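Local coordinates for protein Dye-decolorizing peroxidase (Irpex lacteus, PDB 7D8M) that binds heme b and probably acts as a dye-decolorizing peroxidase, using hydrogen peroxide to oxidise its substrates, at residues T302-R306 / C307-A311; G372-F375 / Q376-W380; G397-P400 / V401-Q404. All blocks are in the same frame, centred on the assembly; numbering follows the deposited sequence.

Contact 1: residues T302-R306 / C307-A311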
loop_
_atom_site.group_PDB
_atom_site.type_symbol
_atom_site.label_atom_id
_atom_site.label_comp_id
_atom_site.label_asym_id
_atom_site.label_seq_id
_atom_site.Cartn_x
_atom_site.Cartn_y
_atom_site.Cartn_z
ATOM N N THR A 302 -9.365 -21.862 -16.241
ATOM C CA THR A 302 -8.167 -22.689 -16.408
ATOM C C THR A 302 -6.970 -21.997 -17.052
ATOM O O THR A 302 -5.844 -22.452 -16.826
ATOM C CB THR A 302 -8.472 -23.960 -17.237
ATOM O OG1 THR A 302 -8.872 -23.589 -18.559
ATOM C CG2 THR A 302 -9.567 -24.804 -16.588
ATOM N N ASP A 303 -7.155 -20.932 -17.824
ATOM C CA ASP A 303 -6.088 -20.412 -18.675
ATOM C C ASP A 303 -5.144 -19.502 -17.890
ATOM O O ASP A 303 -5.480 -18.353 -17.588
ATOM C CB ASP A 303 -6.685 -19.653 -19.853
ATOM C CG ASP A 303 -5.637 -19.245 -20.875
ATOM O OD1 ASP A 303 -4.514 -19.801 -20.857
ATOM O OD2 ASP A 303 -5.944 -18.373 -21.707
ATOM N N GLN A 304 -3.930 -19.984 -17.620
ATOM C CA GLN A 304 -2.893 -19.146 -17.036
ATOM C C GLN A 304 -1.794 -18.798 -18.028
ATOM O O GLN A 304 -0.703 -18.396 -17.608
ATOM C CB GLN A 304 -2.284 -19.825 -15.818
ATOM C CG GLN A 304 -3.313 -20.347 -14.840
ATOM C CD GLN A 304 -2.669 -20.878 -13.587
ATOM O OE1 GLN A 304 -2.206 -20.106 -12.749
ATOM N NE2 GLN A 304 -2.627 -22.208 -13.451
ATOM N N THR A 305 -2.053 -18.941 -19.334
ATOM C CA THR A 305 -0.999 -18.681 -20.314
ATOM C C THR A 305 -0.687 -17.191 -20.434
ATOM O O THR A 305 0.428 -16.827 -20.821
ATOM C CB THR A 305 -1.372 -19.250 -21.689
ATOM O OG1 THR A 305 -2.553 -18.605 -22.195
ATOM C CG2 THR A 305 -1.588 -20.762 -21.606
ATOM N N ARG A 306 -1.636 -16.315 -20.118
ATOM C CA ARG A 306 -1.343 -14.882 -20.154
ATOM C C ARG A 306 -0.979 -14.298 -18.788
ATOM O O ARG A 306 -0.178 -13.351 -18.725
ATOM C CB ARG A 306 -2.531 -14.105 -20.739
ATOM C CG ARG A 306 -2.519 -13.997 -22.266
ATOM C CD ARG A 306 -3.235 -15.182 -22.882
ATOM N NE ARG A 306 -3.915 -14.822 -24.123
ATOM C CZ ARG A 306 -4.963 -15.470 -24.616
ATOM N NH1 ARG A 306 -5.464 -16.523 -23.977
ATOM N NH2 ARG A 306 -5.511 -15.063 -25.755
ATOM N N CYS A 307 -1.537 -14.842 -17.696
ATOM C CA CYS A 307 -1.253 -14.378 -16.329
ATOM C C CYS A 307 -1.572 -15.472 -15.320
ATOM O O CYS A 307 -2.711 -15.952 -15.272
ATOM C CB CYS A 307 -2.053 -13.122 -15.974
ATOM S SG CYS A 307 -1.571 -12.393 -14.346
ATOM N N PRO A 308 -0.609 -15.896 -14.506
ATOM C CA PRO A 308 -0.894 -16.951 -13.530
ATOM C C PRO A 308 -1.968 -16.485 -12.563
ATOM O O PRO A 308 -2.088 -15.298 -12.262
ATOM C CB PRO A 308 0.450 -17.167 -12.824
ATOM C CG PRO A 308 1.476 -16.484 -13.688
ATOM C CD PRO A 308 0.759 -15.376 -14.389
ATOM N N PHE A 309 -2.787 -17.438 -12.110
ATOM C CA PHE A 309 -3.813 -17.121 -11.128
ATOM C C PHE A 309 -3.212 -16.547 -9.859
ATOM O O PHE A 309 -3.914 -15.883 -9.090
ATOM C CB PHE A 309 -4.619 -18.382 -10.799
ATOM C CG PHE A 309 -5.445 -18.887 -11.949
ATOM C CD1 PHE A 309 -6.020 -18.002 -12.849
ATOM C CD2 PHE A 309 -5.652 -20.250 -12.126
ATOM C CE1 PHE A 309 -6.789 -18.462 -13.908
ATOM C CE2 PHE A 309 -6.422 -20.719 -13.179
ATOM C CZ PHE A 309 -6.985 -19.828 -14.072
ATOM N N THR A 310 -1.924 -16.793 -9.632
ATOM C CA THR A 310 -1.227 -16.406 -8.420
ATOM C C THR A 310 -0.346 -15.175 -8.592
ATOM O O THR A 310 0.383 -14.835 -7.658
ATOM C CB THR A 310 -0.370 -17.575 -7.947
ATOM O OG1 THR A 310 0.460 -17.991 -9.033
ATOM C CG2 THR A 310 -1.254 -18.739 -7.540
ATOM N N ALA A 311 -0.346 -14.534 -9.761
ATOM C CA ALA A 311 0.407 -13.294 -9.915
ATOM C C ALA A 311 -0.033 -12.283 -8.877
ATOM O O ALA A 311 -1.213 -12.188 -8.536
ATOM C CB ALA A 311 0.211 -12.677 -11.297
HETATM O O HOH W 1 -4.040 -16.286 -18.460
#
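The amide of Gln304 lies almost flat on the Phe309 ring, the two planes 7° apart, while Gln304 CG sits over the middle of that same ring, 3.6 Å from its centroid, in a CH-pi contact. At the ring's edge, in its plane, comes the backbone N of Thr302, and Thr302 C approaches Phe309 CZ at 3.7 Å. With CG of Gln304 anti to its carbonyl carbon (chi1 -49°) and the chain extended beyond it, OE1 is carried past the ring to the backbone, where it accepts from Phe309 N at 2.8 Å and 166°. That nearly straight bond fixes the rotation of the amide above the ring. The residues belong to the loop that leads into helix 312-316; Pro308 to Ala311 form a type I beta turn, and Ala311 is the N-cap. Farther back, Asp303 makes an Asx turn: its OD1 accepts from Thr305 N at 3.0 Å and from Thr305 OG1, the hydroxyl on the syn side. The other oxygen, OD2, is hydrogen-bonded to Ser298 OG and forms a salt bridge with Arg306 NH1, at the guanidinium edge. A water accepts from Cys307 N at 3.0 Å and lies 2.7 Å from Asp303 O, to which it probably donates.

Contact 2: residues G372-F375 / Q376-W380. With HEM (protoporphyrin IX containing Fe), chain B.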
loop_
_atom_site.group_PDB
_atom_site.type_symbol
_atom_site.label_atom_id
_atom_site.label_comp_id
_atom_site.label_asym_id
_atom_site.label_seq_id
_atom_site.Cartn_x
_atom_site.Cartn_y
_atom_site.Cartn_z
ATOM N N GLY A 372 -9.744 -4.267 2.917
ATOM C CA GLY A 372 -8.706 -3.826 2.006
ATOM C C GLY A 372 -7.396 -4.544 2.251
ATOM O O GLY A 372 -7.270 -5.735 1.940
ATOM N N PHE A 373 -6.431 -3.833 2.840
ATOM C CA PHE A 373 -5.116 -4.411 3.104
ATOM C C PHE A 373 -5.218 -5.810 3.697
ATOM O O PHE A 373 -4.578 -6.755 3.217
ATOM C CB PHE A 373 -4.327 -3.523 4.062
ATOM C CG PHE A 373 -3.227 -4.261 4.756
ATOM C CD1 PHE A 373 -2.038 -4.544 4.088
ATOM C CD2 PHE A 373 -3.390 -4.723 6.057
ATOM C CE1 PHE A 373 -1.029 -5.246 4.719
ATOM C CE2 PHE A 373 -2.380 -5.426 6.682
ATOM C CZ PHE A 373 -1.203 -5.686 6.018
ATOM N N ARG A 374 -6.016 -5.954 4.759
ATOM C CA ARG A 374 -6.005 -7.189 5.532
ATOM C C ARG A 374 -6.554 -8.356 4.718
ATOM O O ARG A 374 -6.044 -9.482 4.809
ATOM C CB ARG A 374 -6.811 -6.989 6.817
ATOM C CG ARG A 374 -6.661 -8.095 7.859
ATOM C CD ARG A 374 -7.490 -7.748 9.110
ATOM N NE ARG A 374 -7.199 -8.632 10.233
ATOM C CZ ARG A 374 -7.827 -9.785 10.448
ATOM N NH1 ARG A 374 -8.773 -10.184 9.609
ATOM N NH2 ARG A 374 -7.504 -10.534 11.494
ATOM N N PHE A 375 -7.608 -8.110 3.939
ATOM C CA PHE A 375 -8.170 -9.143 3.074
ATOM C C PHE A 375 -7.197 -9.507 1.956
ATOM O O PHE A 375 -6.981 -10.691 1.658
ATOM C CB PHE A 375 -9.500 -8.647 2.492
ATOM C CG PHE A 375 -10.486 -9.743 2.173
ATOM C CD1 PHE A 375 -11.121 -10.442 3.185
ATOM C CD2 PHE A 375 -10.797 -10.053 0.853
ATOM C CE1 PHE A 375 -12.039 -11.441 2.889
ATOM C CE2 PHE A 375 -11.712 -11.054 0.548
ATOM C CZ PHE A 375 -12.333 -11.746 1.567
ATOM N N GLN A 376 -6.614 -8.488 1.318
ATOM C CA GLN A 376 -5.653 -8.714 0.244
ATOM C C GLN A 376 -4.476 -9.541 0.734
ATOM O O GLN A 376 -4.010 -10.455 0.036
ATOM C CB GLN A 376 -5.173 -7.371 -0.315
ATOM C CG GLN A 376 -6.245 -6.571 -1.064
ATOM C CD GLN A 376 -5.855 -5.105 -1.241
ATOM O OE1 GLN A 376 -4.702 -4.736 -1.041
ATOM N NE2 GLN A 376 -6.817 -4.269 -1.597
ATOM N N GLN A 377 -4.011 -9.268 1.955
ATOM C CA GLN A 377 -2.895 -10.020 2.515
ATOM C C GLN A 377 -3.331 -11.409 2.975
ATOM O O GLN A 377 -2.809 -12.423 2.498
ATOM C CB GLN A 377 -2.263 -9.233 3.678
ATOM C CG GLN A 377 -1.026 -9.889 4.254
ATOM C CD GLN A 377 0.166 -9.812 3.318
ATOM O OE1 GLN A 377 0.692 -8.726 3.052
ATOM N NE2 GLN A 377 0.609 -10.967 2.821
ATOM N N GLN A 378 -4.307 -11.479 3.885
ATOM C CA GLN A 378 -4.620 -12.753 4.533
ATOM C C GLN A 378 -5.528 -13.642 3.681
ATOM O O GLN A 378 -5.240 -14.826 3.498
ATOM C CB GLN A 378 -5.266 -12.526 5.901
ATOM C CG GLN A 378 -5.728 -13.852 6.544
ATOM C CD GLN A 378 -6.448 -13.652 7.867
ATOM O OE1 GLN A 378 -7.303 -12.766 8.001
ATOM N NE2 GLN A 378 -6.112 -14.481 8.853
ATOM N N ALA A 379 -6.653 -13.111 3.198
ATOM C CA ALA A 379 -7.616 -13.952 2.499
ATOM C C ALA A 379 -7.160 -14.327 1.095
ATOM O O ALA A 379 -7.666 -15.305 0.536
ATOM C CB ALA A 379 -8.975 -13.257 2.411
ATOM N N TRP A 380 -6.222 -13.577 0.515
ATOM C CA TRP A 380 -5.876 -13.733 -0.894
ATOM C C TRP A 380 -4.404 -14.088 -1.064
ATOM O O TRP A 380 -4.096 -15.205 -1.496
ATOM C CB TRP A 380 -6.250 -12.459 -1.647
ATOM C CG TRP A 380 -7.725 -12.285 -1.793
ATOM C CD1 TRP A 380 -8.696 -13.203 -1.487
ATOM C CD2 TRP A 380 -8.408 -11.136 -2.301
ATOM N NE1 TRP A 380 -9.936 -12.689 -1.767
ATOM C CE2 TRP A 380 -9.789 -11.427 -2.278
ATOM C CE3 TRP A 380 -7.985 -9.893 -2.790
ATOM C CZ2 TRP A 380 -10.752 -10.518 -2.712
ATOM C CZ3 TRP A 380 -8.945 -8.988 -3.224
ATOM C CH2 TRP A 380 -10.316 -9.313 -3.187
HETATM C CHA HEM B . 0.235 -3.730 -7.321
HETATM C CHB HEM B . 4.815 -4.294 -5.828
HETATM C CHC HEM B . 3.220 -4.917 -1.280
HETATM C CHD HEM B . -1.364 -4.853 -2.866
HETATM C C1A HEM B . 1.610 -3.805 -7.321
HETATM C C2A HEM B . 2.481 -3.572 -8.458
HETATM C C3A HEM B . 3.749 -3.717 -8.034
HETATM C C4A HEM B . 3.718 -4.044 -6.624
HETATM C CMA HEM B . 5.044 -3.575 -8.855
HETATM C CAA HEM B . 1.992 -3.212 -9.886
HETATM C CBA HEM B . 1.860 -1.696 -10.033
HETATM C CGA HEM B . 0.416 -1.249 -9.915
HETATM O O1A HEM B . -0.485 -1.980 -10.388
HETATM O O2A HEM B . 0.164 -0.139 -9.369
HETATM C C1B HEM B . 4.773 -4.473 -4.467
HETATM C C2B HEM B . 5.930 -4.553 -3.605
HETATM C C3B HEM B . 5.485 -4.737 -2.348
HETATM C C4B HEM B . 4.040 -4.760 -2.380
HETATM C CMB HEM B . 7.395 -4.473 -4.126
HETATM C CAB HEM B . 6.283 -4.863 -1.026
HETATM C CBB HEM B . 7.547 -4.447 -0.885
HETATM C C1C HEM B . 1.839 -5.028 -1.307
HETATM C C2C HEM B . 0.973 -5.374 -0.192
HETATM C C3C HEM B . -0.301 -5.349 -0.634
HETATM C C4C HEM B . -0.269 -5.008 -2.044
HETATM C CMC HEM B . 1.498 -5.671 1.234
HETATM C CAC HEM B . -1.621 -5.654 0.122
HETATM C CBC HEM B . -1.675 -6.425 1.222
HETATM C C1D HEM B . -1.330 -4.422 -4.176
HETATM C C2D HEM B . -2.460 -3.988 -4.982
HETATM C C3D HEM B . -2.018 -3.686 -6.204
HETATM C C4D HEM B . -0.586 -3.914 -6.227
HETATM C CMD HEM B . -3.928 -3.895 -4.536
HETATM C CAD HEM B . -2.881 -3.196 -7.384
HETATM C CBD HEM B . -3.398 -4.419 -8.147
HETATM C CGD HEM B . -4.343 -4.026 -9.262
HETATM O O1D HEM B . -4.257 -4.640 -10.358
HETATM O O2D HEM B . -5.176 -3.096 -9.068
HETATM N NA HEM B . 2.396 -4.096 -6.228
HETATM N NB HEM B . 3.629 -4.602 -3.691
HETATM N NC HEM B . 1.047 -4.825 -2.412
HETATM N ND HEM B . -0.193 -4.348 -4.962
HETATM FE FE HEM B . 1.731 -4.634 -4.334
HETATM O O HOH W 2 -9.394 -12.970 10.023
#
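Residues 373-380 make up nearly all of the short helix 373-381, with Gly372 at its N-cap; the i to i+4 bonds run from Gln376 N to Gly372 O through Gln378 N to Arg374 O, but that from Ala379 N to Phe375 O is weak, where the helix widens into a pi-type turn. Within the helix, Phe375 is packed from two directions, and Phe331 also stacks on it. Ala379 CB stands over the centre of one face, 3.5 Å from the ring centroid, and the ring edge at CD2 and CE2 meets the face of the Trp380 indole in a T-shaped pair with planes at 72°; Phe375 CE2 comes within 3.3 Å of Trp380 NE1. Replacing Phe375 by an alanine would probably leave the Ala379 methyl and the indole face without this aromatic partner and open a gap between them. Toward helix 95-102, Arg374 and Gln378 run alongside each other, joined by a water 2.9 Å from both Arg374 NH1 and Gln378 OE1; Arg374 NE also forms a salt bridge with Asp98. On the heme side, Phe373 CD1 touches the vinyl carbon CBC at 3.4 Å, and Gln377, its NE2 hydrogen-bonded to Asn382 OD1, turns OE1 to methyl CMC at 3.6 Å. The helix thus presents a phenyl ring and the Gln377 amide to the porphyrin rim, while its arginine's charge is probably offset by Asp98.

Contact 3: residues G397-P400 / V401-Q404. With HEM (protoporphyrin IX containing Fe), chain B.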
loop_
_atom_site.group_PDB
_atom_site.type_symbol
_atom_site.label_atom_id
_atom_site.label_comp_id
_atom_site.label_asym_id
_atom_site.label_seq_id
_atom_site.Cartn_x
_atom_site.Cartn_y
_atom_site.Cartn_z
ATOM N N GLY A 397 -1.527 -21.887 -4.554
ATOM C CA GLY A 397 -0.443 -21.516 -3.667
ATOM C C GLY A 397 -0.469 -20.038 -3.317
ATOM O O GLY A 397 -1.469 -19.336 -3.507
ATOM N N LEU A 398 0.667 -19.558 -2.812
ATOM C CA LEU A 398 0.772 -18.209 -2.270
ATOM C C LEU A 398 1.132 -17.192 -3.349
ATOM O O LEU A 398 1.709 -17.522 -4.393
ATOM C CB LEU A 398 1.826 -18.150 -1.162
ATOM C CG LEU A 398 1.663 -19.062 0.055
ATOM C CD1 LEU A 398 2.564 -18.581 1.190
ATOM C CD2 LEU A 398 0.198 -19.141 0.493
ATOM N N ASP A 399 0.774 -15.936 -3.079
ATOM C CA ASP A 399 1.330 -14.816 -3.806
ATOM C C ASP A 399 2.856 -14.913 -3.743
ATOM O O ASP A 399 3.418 -15.011 -2.644
ATOM C CB ASP A 399 0.814 -13.522 -3.172
ATOM C CG ASP A 399 1.272 -12.255 -3.895
ATOM O OD1 ASP A 399 2.473 -12.117 -4.214
ATOM O OD2 ASP A 399 0.414 -11.371 -4.113
ATOM N N PRO A 400 3.552 -14.957 -4.880
ATOM C CA PRO A 400 5.004 -15.155 -4.838
ATOM C C PRO A 400 5.776 -13.897 -4.483
ATOM O O PRO A 400 6.996 -13.972 -4.290
ATOM C CB PRO A 400 5.322 -15.629 -6.262
ATOM C CG PRO A 400 4.274 -14.947 -7.092
ATOM C CD PRO A 400 3.032 -14.969 -6.259
ATOM N N VAL A 401 5.107 -12.756 -4.359
ATOM C CA VAL A 401 5.760 -11.519 -3.940
ATOM C C VAL A 401 5.544 -11.343 -2.439
ATOM O O VAL A 401 6.501 -11.407 -1.661
ATOM C CB VAL A 401 5.244 -10.321 -4.763
ATOM C CG1 VAL A 401 5.921 -8.987 -4.353
ATOM C CG2 VAL A 401 5.464 -10.587 -6.253
ATOM N N ILE A 402 4.292 -11.186 -2.009
ATOM C CA ILE A 402 3.986 -10.836 -0.626
ATOM C C ILE A 402 3.430 -11.994 0.191
ATOM O O ILE A 402 3.219 -11.821 1.400
ATOM C CB ILE A 402 3.020 -9.638 -0.551
ATOM C CG1 ILE A 402 1.684 -9.982 -1.221
ATOM C CG2 ILE A 402 3.677 -8.394 -1.150
ATOM C CD1 ILE A 402 0.500 -9.101 -0.762
ATOM N N GLY A 403 3.185 -13.163 -0.401
ATOM C CA GLY A 403 2.547 -14.233 0.354
ATOM C C GLY A 403 3.425 -14.719 1.498
ATOM O O GLY A 403 4.636 -14.885 1.351
ATOM N N GLN A 404 2.808 -14.925 2.660
ATOM C CA GLN A 404 3.524 -15.434 3.830
ATOM C C GLN A 404 2.613 -16.372 4.607
ATOM O O GLN A 404 1.461 -16.607 4.236
ATOM C CB GLN A 404 3.962 -14.342 4.819
ATOM C CG GLN A 404 4.187 -12.951 4.323
ATOM C CD GLN A 404 4.629 -12.050 5.477
ATOM O OE1 GLN A 404 5.819 -11.765 5.636
ATOM N NE2 GLN A 404 3.674 -11.621 6.296
HETATM C CHA HEM B . 0.235 -3.730 -7.321
HETATM C CHB HEM B . 4.815 -4.294 -5.828
HETATM C CHC HEM B . 3.220 -4.917 -1.280
HETATM C CHD HEM B . -1.364 -4.853 -2.866
HETATM C C1A HEM B . 1.610 -3.805 -7.321
HETATM C C2A HEM B . 2.481 -3.572 -8.458
HETATM C C3A HEM B . 3.749 -3.717 -8.034
HETATM C C4A HEM B . 3.718 -4.044 -6.624
HETATM C CMA HEM B . 5.044 -3.575 -8.855
HETATM C CAA HEM B . 1.992 -3.212 -9.886
HETATM C CBA HEM B . 1.860 -1.696 -10.033
HETATM C CGA HEM B . 0.416 -1.249 -9.915
HETATM O O1A HEM B . -0.485 -1.980 -10.388
HETATM O O2A HEM B . 0.164 -0.139 -9.369
HETATM C C1B HEM B . 4.773 -4.473 -4.467
HETATM C C2B HEM B . 5.930 -4.553 -3.605
HETATM C C3B HEM B . 5.485 -4.737 -2.348
HETATM C C4B HEM B . 4.040 -4.760 -2.380
HETATM C CMB HEM B . 7.395 -4.473 -4.126
HETATM C CAB HEM B . 6.283 -4.863 -1.026
HETATM C CBB HEM B . 7.547 -4.447 -0.885
HETATM C C1C HEM B . 1.839 -5.028 -1.307
HETATM C C2C HEM B . 0.973 -5.374 -0.192
HETATM C C3C HEM B . -0.301 -5.349 -0.634
HETATM C C4C HEM B . -0.269 -5.008 -2.044
HETATM C CMC HEM B . 1.498 -5.671 1.234
HETATM C CAC HEM B . -1.621 -5.654 0.122
HETATM C CBC HEM B . -1.675 -6.425 1.222
HETATM C C1D HEM B . -1.330 -4.422 -4.176
HETATM C C2D HEM B . -2.460 -3.988 -4.982
HETATM C C3D HEM B . -2.018 -3.686 -6.204
HETATM C C4D HEM B . -0.586 -3.914 -6.227
HETATM C CMD HEM B . -3.928 -3.895 -4.536
HETATM C CAD HEM B . -2.881 -3.196 -7.384
HETATM C CBD HEM B . -3.398 -4.419 -8.147
HETATM C CGD HEM B . -4.343 -4.026 -9.262
HETATM O O1D HEM B . -4.257 -4.640 -10.358
HETATM O O2D HEM B . -5.176 -3.096 -9.068
HETATM N NA HEM B . 2.396 -4.096 -6.228
HETATM N NB HEM B . 3.629 -4.602 -3.691
HETATM N NC HEM B . 1.047 -4.825 -2.412
HETATM N ND HEM B . -0.193 -4.348 -4.962
HETATM FE FE HEM B . 1.731 -4.634 -4.334
#
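The loop 397-404 lies on the proximal side of the heme, beside the axial ligand His312, and turns tightly through an Asx turn at Asp399. Asp399 OD1 accepts two backbone bonds: from Val401 N, two residues on, at 2.7 Å and nearly head-on to the C-O bond, and from Ile402 N at 3.0 Å, which comes from above the carboxylate plane. Asp399 CG is turned anti to the backbone N (chi1 -177°), which folds the carboxylate back over the turn. A third bond, bent, from Gly403 N to Asp399 O at 2.9 Å closes the turn; a beta carbon on Gly403 would run into Asp399 O and Leu398 CB. Asp399 OD2 is hydrogen-bonded to His312 ND1, and Ile402 CG1 packs against it at 3.5 Å. From the same isoleucine, CG2 reaches the heme meso carbon CHC at 3.5 Å, while CD1 lies over the pyrrole ring bearing C2C and C3C. Leu398 CD1 reaches back to the backbone of Gln404. Two amide donors thus hold the acid whose second oxygen is hydrogen-bonded to the iron ligand, an Asp-His-iron pairing known from the proximal pockets of heme peroxidases.

Contact 3 is buried; contacts 1 and 2 are partly so, contact 1 being the outermost, its centre 23 Å from that of the chain. Contacts 2 and 3 both touch the heme, contact 2 at the porphyrin rim and contact 3 beneath its proximal face, and are linked by a probable hydrogen bond from Gln377 NE2 to Ile402 O. Contact 1 meets contact 3 through Thr310 and Pro400, and its loop runs into the helix that bears His312, to which Asp399 of contact 3 is hydrogen-bonded. Chemistry follows place: in contact 1 a buried amide-on-ring stack beside a partly exposed ion pair, in contact 2 aromatic packing on a helix, and in contact 3 a carboxylate gripped by backbone amides.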